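Local atomic coordinates of WlaRA, TDP-fucose-3,4-ketoisomerase (PDB entry 5TPV), a protein that belongs to the cupin clan of beta-barrel proteins, forms a two-subunit assembly and holds thymidine-5'-diphosphate in a pocket. Residues L6-T10 against H21-N26; A60-E66 against I78-K83; N53-I59 against L106-T112; F35-F40 against F100-L106. All coordinates share one frame; numbering follows the deposited sequence. Where two conformers were deposited one is given.

Contact 1: L6-T10 against H21-N26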
# COMPACT_ATOMS: atom_id res chain seq x y z
N LEU B 6 15.68 -1.01 -3.69
CA LEU B 6 15.36 -2.35 -3.23
C LEU B 6 14.90 -3.27 -4.34
O LEU B 6 14.31 -2.84 -5.33
CB LEU B 6 14.33 -2.31 -2.12
CG LEU B 6 14.83 -1.45 -0.96
CD1 LEU B 6 13.69 -1.28 -0.00
CD2 LEU B 6 16.05 -2.00 -0.22
N LYS B 7 15.31 -4.52 -4.22
CA LYS B 7 14.76 -5.62 -5.01
C LYS B 7 13.88 -6.41 -4.03
O LYS B 7 14.38 -6.92 -3.03
CB LYS B 7 15.87 -6.50 -5.55
CG LYS B 7 15.35 -7.74 -6.29
CD LYS B 7 14.83 -7.40 -7.68
CE LYS B 7 14.06 -8.55 -8.29
NZ LYS B 7 14.03 -8.45 -9.78
N PHE B 8 12.57 -6.48 -4.30
CA PHE B 8 11.65 -7.13 -3.37
C PHE B 8 11.70 -8.66 -3.44
O PHE B 8 11.93 -9.25 -4.50
CB PHE B 8 10.23 -6.62 -3.61
CG PHE B 8 10.06 -5.14 -3.35
CD1 PHE B 8 10.71 -4.50 -2.29
CD2 PHE B 8 9.23 -4.37 -4.17
CE1 PHE B 8 10.55 -3.13 -2.06
CE2 PHE B 8 9.06 -3.02 -3.94
CZ PHE B 8 9.69 -2.41 -2.89
N LYS B 9 11.57 -9.30 -2.30
CA LYS B 9 11.34 -10.73 -2.27
C LYS B 9 9.83 -10.94 -2.52
O LYS B 9 9.01 -10.41 -1.76
CB LYS B 9 11.77 -11.36 -0.94
CG LYS B 9 11.41 -12.85 -0.78
CD LYS B 9 12.58 -13.82 -0.55
CE LYS B 9 12.56 -15.09 -1.42
NZ LYS B 9 11.20 -15.64 -1.67
N THR B 10 9.51 -11.68 -3.58
CA THR B 10 8.14 -12.06 -3.95
C THR B 10 7.78 -13.49 -3.56
O THR B 10 8.64 -14.39 -3.59
CB THR B 10 7.89 -11.86 -5.45
OG1 THR B 10 8.66 -12.80 -6.21
CG2 THR B 10 8.27 -10.46 -5.89
N HIS B 21 4.82 -6.12 2.49
CA HIS B 21 5.61 -5.04 3.09
C HIS B 21 5.16 -4.80 4.51
O HIS B 21 3.99 -4.48 4.82
CB HIS B 21 5.52 -3.73 2.31
CG HIS B 21 5.93 -3.86 0.89
ND1 HIS B 21 7.22 -3.69 0.46
CD2 HIS B 21 5.20 -4.12 -0.22
CE1 HIS B 21 7.29 -3.90 -0.83
NE2 HIS B 21 6.07 -4.13 -1.28
N GLN B 22 6.13 -4.93 5.40
CA GLN B 22 6.00 -4.56 6.81
C GLN B 22 7.41 -4.36 7.40
O GLN B 22 8.40 -4.66 6.73
CB GLN B 22 5.29 -5.65 7.59
CG GLN B 22 6.06 -6.96 7.61
CD GLN B 22 5.39 -8.00 8.51
OE1 GLN B 22 4.17 -8.21 8.47
NE2 GLN B 22 6.20 -8.68 9.32
N LYS B 23 7.50 -3.86 8.62
CA LYS B 23 8.82 -3.77 9.29
C LYS B 23 9.62 -5.07 9.06
O LYS B 23 9.15 -6.17 9.32
CB LYS B 23 8.57 -3.53 10.75
CG LYS B 23 9.82 -3.33 11.60
CD LYS B 23 10.63 -2.10 11.26
CE LYS B 23 12.01 -2.21 11.91
NZ LYS B 23 12.24 -1.05 12.79
N ASP B 24 10.75 -4.91 8.38
CA ASP B 24 11.76 -5.93 8.12
C ASP B 24 11.39 -6.98 7.11
O ASP B 24 12.14 -7.96 6.92
CB ASP B 24 12.39 -6.50 9.41
CG ASP B 24 13.27 -5.44 10.13
OD1 ASP B 24 14.05 -4.70 9.48
OD2 ASP B 24 13.10 -5.25 11.34
N VAL B 25 10.33 -6.71 6.35
CA VAL B 25 10.00 -7.48 5.15
C VAL B 25 9.77 -6.50 4.02
O VAL B 25 8.76 -5.80 3.99
CB VAL B 25 8.71 -8.30 5.36
CG1 VAL B 25 8.38 -9.08 4.09
CG2 VAL B 25 8.85 -9.22 6.59
N ASN B 26 10.73 -6.45 3.11
CA ASN B 26 10.72 -5.53 2.02
C ASN B 26 10.43 -4.09 2.50
O ASN B 26 9.70 -3.35 1.86
CB ASN B 26 9.70 -5.97 0.97
CG ASN B 26 9.99 -7.33 0.33
OD1 ASN B 26 11.08 -7.62 -0.14
ND2 ASN B 26 8.94 -8.11 0.18

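Contact 2: A60-E66 against I78-K83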
# COMPACT_ATOMS: atom_id res chain seq x y z
N ALA B 60 6.45 1.93 -8.47
CA ALA B 60 5.57 1.98 -9.61
C ALA B 60 4.87 0.64 -9.75
O ALA B 60 5.43 -0.28 -10.32
CB ALA B 60 6.36 2.33 -10.86
N LEU B 61 3.67 0.52 -9.20
CA LEU B 61 2.88 -0.69 -9.33
C LEU B 61 2.41 -0.91 -10.72
O LEU B 61 2.20 -2.02 -11.12
CB LEU B 61 1.59 -0.61 -8.55
CG LEU B 61 1.67 -0.61 -7.05
CD1 LEU B 61 0.30 -0.83 -6.46
CD2 LEU B 61 2.61 -1.69 -6.58
N ASN B 62 2.16 0.16 -11.44
CA ASN B 62 1.93 0.00 -12.85
C ASN B 62 2.58 1.15 -13.61
O ASN B 62 2.81 2.22 -13.07
CB ASN B 62 0.42 -0.14 -13.09
CG ASN B 62 0.12 -0.89 -14.38
OD1 ASN B 62 0.72 -1.93 -14.69
ND2 ASN B 62 -0.76 -0.32 -15.17
N GLY B 63 2.92 0.93 -14.86
CA GLY B 63 3.63 1.93 -15.64
C GLY B 63 4.99 2.32 -15.10
O GLY B 63 5.72 1.56 -14.47
N SER B 64 5.32 3.57 -15.31
CA SER B 64 6.64 4.06 -14.98
C SER B 64 6.60 5.55 -14.70
O SER B 64 5.72 6.27 -15.17
CB SER B 64 7.64 3.80 -16.12
OG SER B 64 7.18 4.42 -17.30
N CYS B 65 7.56 6.00 -13.93
CA CYS B 65 7.75 7.42 -13.75
C CYS B 65 9.23 7.61 -13.39
O CYS B 65 9.97 6.61 -13.27
CB CYS B 65 6.81 7.92 -12.64
SG CYS B 65 7.19 7.21 -11.01
N GLU B 66 9.65 8.88 -13.24
CA GLU B 66 11.02 9.26 -12.93
C GLU B 66 10.95 10.06 -11.65
O GLU B 66 10.07 10.89 -11.43
CB GLU B 66 11.61 10.12 -14.05
CG GLU B 66 13.12 10.08 -14.15
CD GLU B 66 13.67 10.87 -15.33
OE1 GLU B 66 14.60 11.68 -15.12
OE2 GLU B 66 13.13 10.72 -16.45
N ILE B 78 16.16 8.70 -10.94
CA ILE B 78 15.88 7.27 -10.94
C ILE B 78 14.57 7.01 -11.66
O ILE B 78 13.59 7.74 -11.46
CB ILE B 78 15.76 6.78 -9.48
CG1 ILE B 78 17.15 6.86 -8.83
CG2 ILE B 78 15.21 5.36 -9.38
CD1 ILE B 78 17.10 7.31 -7.39
N ILE B 79 14.57 5.95 -12.47
CA ILE B 79 13.34 5.50 -13.09
C ILE B 79 12.69 4.38 -12.27
O ILE B 79 13.35 3.46 -11.87
CB ILE B 79 13.53 5.20 -14.59
CG1 ILE B 79 13.70 6.54 -15.32
CG2 ILE B 79 12.31 4.49 -15.17
CD1 ILE B 79 14.25 6.44 -16.73
N LEU B 80 11.39 4.53 -11.98
CA LEU B 80 10.59 3.48 -11.36
C LEU B 80 9.69 2.91 -12.44
O LEU B 80 8.92 3.64 -13.04
CB LEU B 80 9.77 4.04 -10.20
CG LEU B 80 10.64 4.52 -9.00
CD1 LEU B 80 9.79 5.15 -7.93
CD2 LEU B 80 11.42 3.37 -8.40
N ASN B 81 9.81 1.61 -12.70
CA ASN B 81 9.03 0.95 -13.74
C ASN B 81 8.68 -0.52 -13.56
O ASN B 81 8.21 -1.13 -14.51
CB ASN B 81 9.67 1.13 -15.13
CG ASN B 81 11.06 0.51 -15.25
OD1 ASN B 81 11.76 0.82 -16.21
ND2 ASN B 81 11.49 -0.29 -14.31
N ASN B 82 8.91 -1.10 -12.41
CA ASN B 82 8.27 -2.38 -12.17
C ASN B 82 8.01 -2.71 -10.73
O ASN B 82 8.56 -2.07 -9.84
CB ASN B 82 9.04 -3.52 -12.82
CG ASN B 82 10.21 -3.94 -11.99
OD1 ASN B 82 11.11 -3.17 -11.81
ND2 ASN B 82 10.22 -5.17 -11.51
N LYS B 83 7.18 -3.73 -10.53
CA LYS B 83 6.61 -4.07 -9.22
C LYS B 83 7.57 -4.77 -8.29
O LYS B 83 7.21 -4.98 -7.14
CB LYS B 83 5.43 -5.02 -9.40
CG LYS B 83 4.16 -4.29 -9.75
CD LYS B 83 2.99 -5.26 -9.84
CE LYS B 83 2.70 -5.70 -11.26
NZ LYS B 83 2.52 -4.52 -12.14
O HOH W 1 8.92 0.40 -8.77
O HOH W 2 6.54 -0.57 -16.69

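Contact 3: N53-I59 against L106-T112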
# COMPACT_ATOMS: atom_id res chain seq x y z
N ASN B 53 10.58 14.28 9.21
CA ASN B 53 10.56 12.97 9.88
C ASN B 53 10.41 11.71 9.04
O ASN B 53 10.89 10.65 9.43
CB ASN B 53 9.45 13.02 10.93
CG ASN B 53 9.55 14.28 11.77
OD1 ASN B 53 10.66 14.64 12.19
ND2 ASN B 53 8.43 14.95 12.03
N SER B 54 9.64 11.77 7.95
CA SER B 54 9.17 10.57 7.28
C SER B 54 10.28 10.04 6.40
O SER B 54 10.98 10.78 5.69
CB SER B 54 7.95 10.86 6.40
OG SER B 54 6.86 11.41 7.12
N GLU B 55 10.35 8.72 6.41
CA GLU B 55 10.98 7.95 5.37
C GLU B 55 9.90 7.35 4.42
O GLU B 55 8.72 7.27 4.76
CB GLU B 55 11.77 6.83 6.06
CG GLU B 55 12.95 7.30 6.88
CD GLU B 55 13.48 6.19 7.78
OE1 GLU B 55 14.07 5.19 7.27
OE2 GLU B 55 13.28 6.33 9.00
N PHE B 56 10.35 6.95 3.25
CA PHE B 56 9.46 6.59 2.13
C PHE B 56 10.03 5.39 1.41
O PHE B 56 11.25 5.27 1.32
CB PHE B 56 9.30 7.71 1.12
CG PHE B 56 8.61 8.89 1.70
CD1 PHE B 56 7.25 8.87 1.90
CD2 PHE B 56 9.33 10.02 2.07
CE1 PHE B 56 6.58 9.91 2.51
CE2 PHE B 56 8.66 11.10 2.67
CZ PHE B 56 7.31 11.03 2.91
N ILE B 57 9.15 4.51 0.94
CA ILE B 57 9.43 3.70 -0.27
C ILE B 57 8.43 3.98 -1.40
O ILE B 57 7.23 3.96 -1.21
CB ILE B 57 9.36 2.22 0.10
CG1 ILE B 57 10.49 1.88 1.05
CG2 ILE B 57 9.58 1.30 -1.10
CD1 ILE B 57 10.33 0.52 1.68
N PHE B 58 8.94 4.21 -2.60
CA PHE B 58 8.18 4.57 -3.78
C PHE B 58 8.22 3.34 -4.71
O PHE B 58 9.29 2.79 -4.98
CB PHE B 58 8.84 5.75 -4.54
CG PHE B 58 8.93 7.02 -3.75
CD1 PHE B 58 7.86 7.87 -3.67
CD2 PHE B 58 10.09 7.35 -3.05
CE1 PHE B 58 7.92 9.03 -2.89
CE2 PHE B 58 10.16 8.50 -2.29
CZ PHE B 58 9.07 9.34 -2.21
N ILE B 59 7.07 2.96 -5.23
CA ILE B 59 6.94 1.79 -6.10
C ILE B 59 6.00 2.16 -7.23
O ILE B 59 4.89 2.68 -6.98
CB ILE B 59 6.33 0.64 -5.28
CG1 ILE B 59 7.11 0.38 -4.01
CG2 ILE B 59 6.20 -0.65 -6.07
CD1 ILE B 59 6.37 -0.49 -3.02
N LEU B 106 1.39 4.97 -8.70
CA LEU B 106 2.53 5.14 -7.81
C LEU B 106 2.06 4.83 -6.43
O LEU B 106 1.14 5.48 -5.96
CB LEU B 106 3.05 6.58 -7.82
CG LEU B 106 4.22 6.82 -6.87
CD1 LEU B 106 5.47 6.15 -7.34
CD2 LEU B 106 4.46 8.33 -6.77
N LEU B 107 2.69 3.83 -5.79
CA LEU B 107 2.43 3.53 -4.40
C LEU B 107 3.62 3.98 -3.53
O LEU B 107 4.78 3.67 -3.81
CB LEU B 107 2.23 2.04 -4.26
CG LEU B 107 2.05 1.42 -2.88
CD1 LEU B 107 0.78 1.88 -2.22
CD2 LEU B 107 2.11 -0.11 -2.90
N VAL B 108 3.26 4.55 -2.39
CA VAL B 108 4.18 5.03 -1.38
C VAL B 108 3.88 4.49 0.01
O VAL B 108 2.78 4.53 0.51
CB VAL B 108 4.14 6.58 -1.36
CG1 VAL B 108 5.32 7.13 -0.57
CG2 VAL B 108 4.19 7.09 -2.78
N LEU B 109 4.92 3.98 0.65
CA LEU B 109 4.86 3.56 2.04
C LEU B 109 5.66 4.55 2.89
O LEU B 109 6.75 5.01 2.47
CB LEU B 109 5.51 2.19 2.18
CG LEU B 109 5.33 1.20 0.99
CD1 LEU B 109 6.11 -0.05 1.17
CD2 LEU B 109 3.88 0.82 0.78
N THR B 110 5.15 4.84 4.07
CA THR B 110 5.81 5.70 5.01
C THR B 110 5.52 5.30 6.48
O THR B 110 4.61 4.52 6.81
CB THR B 110 5.50 7.17 4.75
OG1 THR B 110 6.31 8.05 5.57
CG2 THR B 110 4.08 7.44 5.08
N ASN B 111 6.40 5.80 7.33
CA ASN B 111 6.42 5.45 8.76
C ASN B 111 5.75 6.50 9.63
O ASN B 111 5.88 6.42 10.83
CB ASN B 111 7.85 5.22 9.22
CG ASN B 111 8.74 6.47 9.06
OD1 ASN B 111 8.57 7.28 8.17
ND2 ASN B 111 9.74 6.58 9.90
N THR B 112 5.00 7.45 9.07
CA THR B 112 4.32 8.42 9.93
C THR B 112 2.90 8.66 9.56
O THR B 112 2.55 8.47 8.40
CB THR B 112 5.00 9.82 9.81
OG1 THR B 112 4.94 10.26 8.45
CG2 THR B 112 6.48 9.79 10.16
O HOH W 3 11.95 8.11 10.39

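Contact 4: F35-F40 against F100-L106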
# COMPACT_ATOMS: atom_id res chain seq x y z
N PHE B 35 -0.05 5.61 0.58
CA PHE B 35 -0.89 6.32 -0.37
C PHE B 35 -0.49 5.97 -1.78
O PHE B 35 0.58 5.45 -2.05
CB PHE B 35 -0.91 7.85 -0.12
CG PHE B 35 0.44 8.47 0.02
CD1 PHE B 35 1.08 9.01 -1.06
CD2 PHE B 35 1.09 8.51 1.25
CE1 PHE B 35 2.34 9.60 -0.93
CE2 PHE B 35 2.33 9.11 1.39
CZ PHE B 35 2.96 9.68 0.31
N TYR B 36 -1.41 6.22 -2.71
CA TYR B 36 -1.16 5.92 -4.11
C TYR B 36 -1.75 7.06 -4.94
O TYR B 36 -2.74 7.72 -4.56
CB TYR B 36 -1.63 4.49 -4.54
CG TYR B 36 -2.99 4.13 -4.05
CD1 TYR B 36 -4.11 4.35 -4.85
CD2 TYR B 36 -3.18 3.56 -2.80
CE1 TYR B 36 -5.37 4.07 -4.39
CE2 TYR B 36 -4.45 3.28 -2.35
CZ TYR B 36 -5.53 3.55 -3.14
OH TYR B 36 -6.80 3.26 -2.69
N ILE B 37 -1.05 7.29 -6.04
CA ILE B 37 -1.28 8.39 -6.94
C ILE B 37 -1.44 7.83 -8.35
O ILE B 37 -0.72 6.90 -8.80
CB ILE B 37 -0.11 9.38 -6.88
CG1 ILE B 37 0.22 9.67 -5.42
CG2 ILE B 37 -0.50 10.71 -7.51
CD1 ILE B 37 1.37 10.62 -5.20
N TYR B 38 -2.41 8.38 -9.06
CA TYR B 38 -2.80 7.79 -10.34
C TYR B 38 -3.55 8.81 -11.21
O TYR B 38 -3.78 9.96 -10.79
CB TYR B 38 -3.65 6.56 -10.04
CG TYR B 38 -4.89 6.83 -9.17
CD1 TYR B 38 -6.13 7.09 -9.73
CD2 TYR B 38 -4.82 6.75 -7.81
CE1 TYR B 38 -7.24 7.36 -8.95
CE2 TYR B 38 -5.92 6.96 -7.01
CZ TYR B 38 -7.12 7.29 -7.58
OH TYR B 38 -8.18 7.49 -6.69
N ASP B 39 -3.90 8.39 -12.42
CA ASP B 39 -4.64 9.18 -13.43
C ASP B 39 -3.90 10.43 -13.81
O ASP B 39 -4.45 11.54 -13.73
CB ASP B 39 -6.05 9.54 -12.96
CG ASP B 39 -7.02 8.38 -13.08
OD1 ASP B 39 -6.63 7.24 -13.42
OD2 ASP B 39 -8.20 8.65 -12.80
N PHE B 40 -2.63 10.25 -14.15
CA PHE B 40 -1.73 11.35 -14.39
C PHE B 40 -2.01 11.89 -15.80
O PHE B 40 -2.12 11.12 -16.76
CB PHE B 40 -0.28 10.89 -14.33
CG PHE B 40 0.14 10.40 -12.98
CD1 PHE B 40 0.62 11.30 -12.01
CD2 PHE B 40 0.09 9.05 -12.67
CE1 PHE B 40 1.03 10.84 -10.78
CE2 PHE B 40 0.54 8.58 -11.45
CZ PHE B 40 0.98 9.48 -10.50
N PHE B 100 5.37 10.84 -15.78
CA PHE B 100 4.53 9.68 -15.48
C PHE B 100 3.88 9.12 -16.74
O PHE B 100 3.29 9.88 -17.46
CB PHE B 100 3.35 10.11 -14.60
CG PHE B 100 3.76 10.55 -13.22
CD1 PHE B 100 3.95 11.89 -12.94
CD2 PHE B 100 3.98 9.59 -12.22
CE1 PHE B 100 4.32 12.30 -11.66
CE2 PHE B 100 4.36 10.00 -10.94
CZ PHE B 100 4.54 11.37 -10.66
N SER B 101 3.90 7.82 -16.96
CA SER B 101 3.01 7.25 -17.97
C SER B 101 1.52 7.42 -17.59
O SER B 101 1.17 7.66 -16.42
CB SER B 101 3.38 5.80 -18.26
OG SER B 101 3.20 4.95 -17.14
N LYS B 102 0.65 7.34 -18.58
CA LYS B 102 -0.80 7.59 -18.38
C LYS B 102 -1.37 6.52 -17.48
O LYS B 102 -2.24 6.80 -16.69
CB LYS B 102 -1.60 7.60 -19.71
CG LYS B 102 -1.39 6.38 -20.62
CD LYS B 102 -2.65 5.75 -21.24
CE LYS B 102 -3.04 4.38 -20.68
NZ LYS B 102 -3.91 4.43 -19.46
N ASP B 103 -0.87 5.30 -17.60
CA ASP B 103 -1.25 4.17 -16.78
C ASP B 103 -0.44 4.03 -15.47
O ASP B 103 -0.63 3.04 -14.77
CB ASP B 103 -1.09 2.86 -17.58
CG ASP B 103 0.31 2.66 -18.17
OD1 ASP B 103 0.60 1.56 -18.69
OD2 ASP B 103 1.14 3.58 -18.11
N CYS B 104 0.44 4.96 -15.15
CA CYS B 104 1.26 4.87 -13.95
C CYS B 104 0.35 4.82 -12.71
O CYS B 104 -0.59 5.56 -12.58
CB CYS B 104 2.23 6.03 -13.78
SG CYS B 104 3.35 5.70 -12.37
N ILE B 105 0.63 3.88 -11.83
CA ILE B 105 0.12 3.93 -10.45
C ILE B 105 1.30 3.93 -9.52
O ILE B 105 2.12 3.00 -9.52
CB ILE B 105 -0.75 2.71 -10.10
CG1 ILE B 105 -1.96 2.67 -11.05
CG2 ILE B 105 -1.20 2.72 -8.63
CD1 ILE B 105 -2.60 1.27 -11.09
N LEU B 106 1.39 4.97 -8.70
CA LEU B 106 2.53 5.14 -7.81
C LEU B 106 2.06 4.83 -6.43
O LEU B 106 1.14 5.48 -5.96
CB LEU B 106 3.05 6.58 -7.82
CG LEU B 106 4.22 6.82 -6.87
CD1 LEU B 106 5.47 6.15 -7.34
CD2 LEU B 106 4.46 8.33 -6.77
O HOH W 4 -2.59 6.60 -13.93
O HOH W 5 -3.76 8.73 -17.01

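Contact 1: L6-T10 against H21-N26
Two hydrogen bonds from the side-chain amide of Asn-26 to the backbone of Lys-9 carry the polar half of this contact. Asn-26 OD1 accepts from Lys-9 N at 2.8 Å, the donor lying somewhat off the carbonyl plane, while Asn-26 ND2 donates to Lys-9 O at 3.0 Å. This second bond is nearly straight, stays in the amide plane and meets a lone pair of the carbonyl. Gripped at both ends, the amide has its rotation fixed, much as the edge of a neighbouring strand would be held; ND2 also reaches Val-20 O.

The aromatic half is a T-shaped pair. His-21 directs its edge at the face of Phe-8, with CE1 over the ring centre and 3.5 Å from Phe-8 CZ; the two planes stand 81° apart. Asn-26 CB closes on Phe-8 CD1 at 3.7 Å, approaching obliquely.

Further hydrogen bonds orient the imidazole. His-21 ND1 donates to Asn-26 O at 2.9 Å within its own ring plane, and NE2 is bonded to Tyr-36 OH of the second subunit, so both ring nitrogens are engaged and the ring is held edge-on to Phe-8. Between His-21 and Asn-26 the chain reverses through a type II beta turn, Gln-22 to Val-25. This is a loop held by side-chain-to-backbone bonds, following strand 16-21 and folding back on strand 3-13, at the margin of the cupin sheet where the second subunit joins it.

Contact 2: A60-E66 against I78-K83
Cys-65 and Leu-80 form an antiparallel hydrogen-bonded pair at the open end of the beta hairpin made by strands 65-70 and 75-80. Their two backbone bonds, Cys-65 N to Leu-80 O at 2.9 Å and Leu-80 N to Cys-65 O at 2.8 Å, define the tight part of the contact. On the buried face Cys-65 SG lies 4.2 Å from Leu-80 CB, and Ala-60, arriving from the other sheet, sets its CB 3.9 Å from that same Leu-80 CB. Leu-80 thus bridges the two layers, and its side chain continues onto Leu-87 of strand 85-89.

The opposite face is the more exposed one. Here Glu-66 CG crosses Ile-79 CG1 at 3.8 Å, and the extended glutamate carries its carboxylate away from the isoleucine, to Tyr-98 OH and Asn-99 ND2. Beyond Ser-64 and Asn-81, whose CB atoms still touch, direct backbone pairing stops and water bridges the chains: one molecule accepts from Ala-60 N and donates to Asn-82 O, another donates to Asn-81 O and, weakly, to Gly-63 O. Close by, a classic beta bulge sets Leu-61 and Asn-62 together opposite Ile-105.

Lys-83 fastens this corner and makes a cation-pi contact with Tyr-38 of the second subunit. Its chain curls over the Leu-61 carbonyl through bends at chi3 (-97°) and chi4 (-53°), and NZ donates to Leu-61 O at 2.7 Å, nearly along the C=O axis.

Contact 3: N53-I59 against L106-T112
Ser-54 meets Thr-112 hydroxyl to hydroxyl, OG to OG1 2.6 Å, and Ser-54 OG is also bonded to Glu-118. At Glu-55 the backbone is held from two sides: its N donates to Asn-111 OD1 at 2.9 Å, and its O accepts from Thr-110 OG1 at 2.7 Å. The threonine hydroxyl stands anti to its own backbone N (chi1 -172°), which aims it across at that carbonyl. A water links Asn-53 O, Glu-55 OE2 and Asn-111 ND2, while Glu-55 OE1 goes to Tyr-88 OH.

Phe-56 lies alongside Thr-110, and its CD1 comes 3.6 Å from Val-108 CG1. Regular antiparallel pairing follows. Ile-57 exchanges backbone bonds with Leu-109, and Ile-57 CB touches Leu-109 CD1 at 4.1 Å. Phe-58 runs side by side with Val-108, its CD1 3.9 Å from CG2. Ile-59 is the last residue of this segment to pair, exchanging backbone bonds with Leu-107, and its CD1 lies 4.2 Å from Leu-109 CD1.

The chemistry therefore divides in two: a buried apolar ladder with regular backbone bonds, and a polar end where side chains of Thr-110 and Asn-111 replace strand pairing and satisfy the Glu-55 peptide groups.

Contact 4: F35-F40 against F100-L106
Strand 33-38, outermost in the six-stranded cupin sheet of this chain, pairs antiparallel with strand 105-110, and beyond the paired part the two chains meet in an aromatic stack. Phe-40 and Phe-100 form an offset stack, centroids 3.7 Å apart and planes within 6° of parallel. Phe-100 CD2 sits over the centre of the Phe-40 ring and Phe-40 CE1 over that of Phe-100, with Phe-40 CE1 and Phe-100 CE2 3.4 Å apart. Phe-100 CB adds a CH-pi contact over the same face of Phe-40.

Cys-104 closes on the Phe-40 ring from its rim. The carbonyl oxygen lies near the ring plane, Cys-104 O to Phe-40 CE2 3.4 Å, and CB is 3.8 Å from the same carbon. With SG anti to its backbone N (chi1 -173°), the thiol approaches Phe-40 obliquely while lying at the edge of Phe-100, so the sulfur touches both rings of the stack.

Along the strands, Ile-37 and Leu-106 exchange two backbone bonds, Ile-37 N to Leu-106 O 2.8 Å and Leu-106 N to Ile-37 O 2.9 Å. Their side chains run the same way, Ile-37 CD1 4.2 Å from Leu-106 CD2. Where the chains separate, one water links Asp-39 N to two carbonyls, Lys-102 O and Cys-104 O, of the type I turn from Ser-101 to Cys-104.

Phe-35 touches thymidine-5'-diphosphate. Tyr-36 and Tyr-38 send their hydroxyls to His-21 and Asn-19, respectively, of the second subunit, whose strand continues the sheet beyond 33-38, while Phe-100 packs on Cys-65 of strand 65-70 and Arg-46 of strand 46-51.

All four contacts reach the six-stranded antiparallel sheet of the cupin fold. Contacts 3 and 4 follow one another across it through strands 56-62, 105-110 and 33-38, share Leu-106 and have centres about 15 Å apart; their segments alternate along the chain. Contact 2, about 9 Å from contact 4 between centres, marks the passage from strand 56-62 into the second sheet and lies within the sequence spanned by contacts 3 and 4. Contact 1 closes first, near the other margin, about 22 Å from contact 4, yet packs through Phe-8 and His-21 on contact 3. Every contact also meets the second subunit, so residues that pair within the sheet are also part of, or next to, the dimer interface.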